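Local coordinates for ofchtiv-allosamidin (Ostrinia furnacalis, PDB 6JMB), which probably hydrolyses chitin as a group IV insect chitinase of glycosyl hydrolase family 18, and binds the inhibitor allosamidin in its active-site cleft, at residues Thr253-Ser257 / Ser268-Leu273. Sequence-based numbering, arbitrary orientation.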
ATOM      1  N   THR A 253      15.663   3.822  -0.256  1.00  9.93           N
ATOM      2  CA  THR A 253      17.034   4.196  -0.575  1.00  9.94           C
ATOM      3  C   THR A 253      17.827   4.477   0.694  1.00 10.40           C
ATOM      4  O   THR A 253      17.299   4.998   1.685  1.00 10.01           O
ATOM      5  CB  THR A 253      17.092   5.416  -1.511  1.00 10.94           C
ATOM      6  OG1 THR A 253      16.760   6.596  -0.775  1.00 11.30           O
ATOM      7  CG2 THR A 253      16.122   5.265  -2.687  1.00 11.77           C
ATOM      8  N   PHE A 254      19.113   4.128   0.634  1.00  9.92           N
ATOM      9  CA  PHE A 254      20.001   4.140   1.785  1.00 10.30           C
ATOM     10  C   PHE A 254      21.332   4.767   1.389  1.00 10.11           C
ATOM     11  O   PHE A 254      21.731   4.751   0.221  1.00 11.08           O
ATOM     12  CB  PHE A 254      20.329   2.711   2.250  1.00  9.91           C
ATOM     13  CG  PHE A 254      19.145   1.896   2.691  1.00 10.04           C
ATOM     14  CD1 PHE A 254      18.251   1.371   1.767  1.00 10.67           C
ATOM     15  CD2 PHE A 254      18.962   1.600   4.038  1.00 10.73           C
ATOM     16  CE1 PHE A 254      17.174   0.593   2.183  1.00 10.64           C
ATOM     17  CE2 PHE A 254      17.889   0.820   4.458  1.00 10.46           C
ATOM     18  CZ  PHE A 254      16.998   0.319   3.526  1.00 10.53           C
ATOM     19  N   GLN A 255      22.032   5.298   2.395  1.00 11.53           N
ATOM     20  CA  GLN A 255      23.427   5.721   2.289  1.00 11.33           C
ATOM     21  C   GLN A 255      24.255   4.666   3.011  1.00 11.59           C
ATOM     22  O   GLN A 255      24.137   4.511   4.229  1.00 12.61           O
ATOM     23  CB  GLN A 255      23.614   7.083   2.958  1.00 12.46           C
ATOM     24  CG  GLN A 255      25.048   7.592   2.935  1.00 15.08           C
ATOM     25  CD  GLN A 255      25.262   8.807   3.824  1.00 18.89           C
ATOM     26  OE1 GLN A 255      24.557   9.007   4.813  1.00 20.14           O
ATOM     27  NE2 GLN A 255      26.242   9.631   3.467  1.00 23.21           N
ATOM     28  N   LEU A 256      25.080   3.932   2.268  1.00 11.60           N
ATOM     29  CA  LEU A 256      25.909   2.904   2.880  1.00 11.04           C
ATOM     30  C   LEU A 256      26.917   3.516   3.846  1.00 12.04           C
ATOM     31  O   LEU A 256      27.413   4.627   3.646  1.00 13.27           O
ATOM     32  CB  LEU A 256      26.671   2.142   1.800  1.00 11.61           C
ATOM     33  CG  LEU A 256      25.823   1.246   0.898  1.00 10.93           C
ATOM     34  CD1 LEU A 256      26.631   0.803  -0.321  1.00 12.88           C
ATOM     35  CD2 LEU A 256      25.296   0.046   1.678  1.00 11.28           C
ATOM     36  N   SER A 257      27.216   2.774   4.917  1.00 11.60           N
ATOM     37  CA  SER A 257      28.303   3.183   5.799  1.00 12.02           C
ATOM     38  C   SER A 257      29.653   3.043   5.109  1.00 12.33           C
ATOM     39  O   SER A 257      30.533   3.894   5.280  1.00 13.68           O
ATOM     40  CB  SER A 257      28.279   2.366   7.085  1.00 12.23           C
ATOM     41  OG  SER A 257      27.073   2.580   7.796  1.00 16.25           O
ATOM     42  N   SER A 268      24.227   0.872   7.243  1.00 10.47           N
ATOM     43  CA  SER A 268      23.756   2.073   6.583  1.00 11.57           C
ATOM     44  C   SER A 268      23.896   3.261   7.527  1.00 11.42           C
ATOM     45  O   SER A 268      23.874   3.108   8.754  1.00 13.11           O
ATOM     46  CB  SER A 268      22.280   1.912   6.193  1.00 12.42           C
ATOM     47  OG  SER A 268      21.713   3.151   5.794  1.00 15.50           O
ATOM     48  N   ASN A 269      24.050   4.449   6.946  1.00 12.19           N
ATOM     49  CA  ASN A 269      24.152   5.688   7.708  1.00 12.76           C
ATOM     50  C   ASN A 269      22.867   6.505   7.692  1.00 15.05           C
ATOM     51  O   ASN A 269      22.794   7.530   8.381  1.00 16.49           O
ATOM     52  CB  ASN A 269      25.325   6.533   7.187  1.00 15.51           C
ATOM     53  CG  ASN A 269      25.703   7.666   8.132  1.00 17.01           C
ATOM     54  OD1 ASN A 269      26.045   7.433   9.290  1.00 19.42           O
ATOM     55  ND2 ASN A 269      25.658   8.895   7.633  1.00 19.56           N
ATOM     56  N   GLY A 270      21.863   6.087   6.938  1.00 13.98           N
ATOM     57  CA  GLY A 270      20.600   6.787   6.883  1.00 14.07           C
ATOM     58  C   GLY A 270      20.017   6.738   5.488  1.00 12.74           C
ATOM     59  O   GLY A 270      20.395   5.903   4.668  1.00 12.87           O
ATOM     60  N   ALA A 271      19.084   7.651   5.241  1.00 12.78           N
ATOM     61  CA  ALA A 271      18.353   7.674   3.984  1.00 12.43           C
ATOM     62  C   ALA A 271      19.259   8.078   2.831  1.00 12.23           C
ATOM     63  O   ALA A 271      20.221   8.839   2.993  1.00 14.06           O
ATOM     64  CB  ALA A 271      17.164   8.630   4.082  1.00 12.20           C
ATOM     65  N   GLY A 272      18.940   7.554   1.658  1.00 11.92           N
ATOM     66  CA  GLY A 272      19.701   7.762   0.448  1.00 13.04           C
ATOM     67  C   GLY A 272      19.047   8.754  -0.493  1.00 12.65           C
ATOM     68  O   GLY A 272      18.435   9.745  -0.074  1.00 15.33           O
ATOM     69  N   LEU A 273      19.165   8.481  -1.787  1.00 12.94           N
ATOM     70  CA  LEU A 273      18.731   9.450  -2.775  1.00 14.80           C
ATOM     71  C   LEU A 273      17.212   9.606  -2.787  1.00 13.67           C
ATOM     72  O   LEU A 273      16.456   8.783  -2.266  1.00 13.40           O
ATOM     73  CB  LEU A 273      19.272   9.096  -4.166  1.00 20.91           C
ATOM     74  CG  LEU A 273      18.783   7.855  -4.940  1.00 18.88           C
ATOM     75  CD1 LEU A 273      17.382   7.994  -5.544  1.00 21.81           C
ATOM     76  CD2 LEU A 273      19.802   7.604  -6.044  1.00 24.47           C
TER
HETATM   77  O   HOH W   1      20.664   6.036  -2.239  1.00 14.84           O
HETATM   78  O   HOH W   2      21.920   9.692   4.935  1.00 25.97           O
HETATM   79  O   HOH W   3      26.029   2.991  10.089  1.00 27.46           O
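With OG1 between its backbone N and carbonyl carbon (chi1 74°), T253 turns its hydroxyl onto an in-plane lone pair of L273 O, 2.7 Å from OG1. Threonine suits this place because CG2 meanwhile lies 4.1 Å from L273 CD1; an alanine here would probably leave the carbonyl of L273 without this donor and open a gap beside the leucine. Q255 and N269 each set CG anti to the backbone N (chi1 178° and -166°), and their side chains run side by side, with the amide planes turned well away from parallel. N269 ND2 reaches Q255 OE1 at 3.0 Å, from above the plane of that carbonyl. A water bridges the same OE1 to A271 O. The antiparallel backbones are joined by N269 N to Q255 O, 2.7 Å and almost straight, and by Q255 N to G270 O, 2.9 Å. Glycine suits position 272, since a CB on this backbone would run into F254 O. S268 OG sits at the edge of the F254 ring, 3.6 Å from CD2. Segment 268-273 returns antiparallel along the end of strand 243-256, which leaves the TIM barrel and pairs antiparallel with strand 317-320, probably in the alpha+beta insertion found in many family 18 chitinases; F254 meets the ring of W318 nearly perpendicularly, and T253 and L256 pack on strand 317-320.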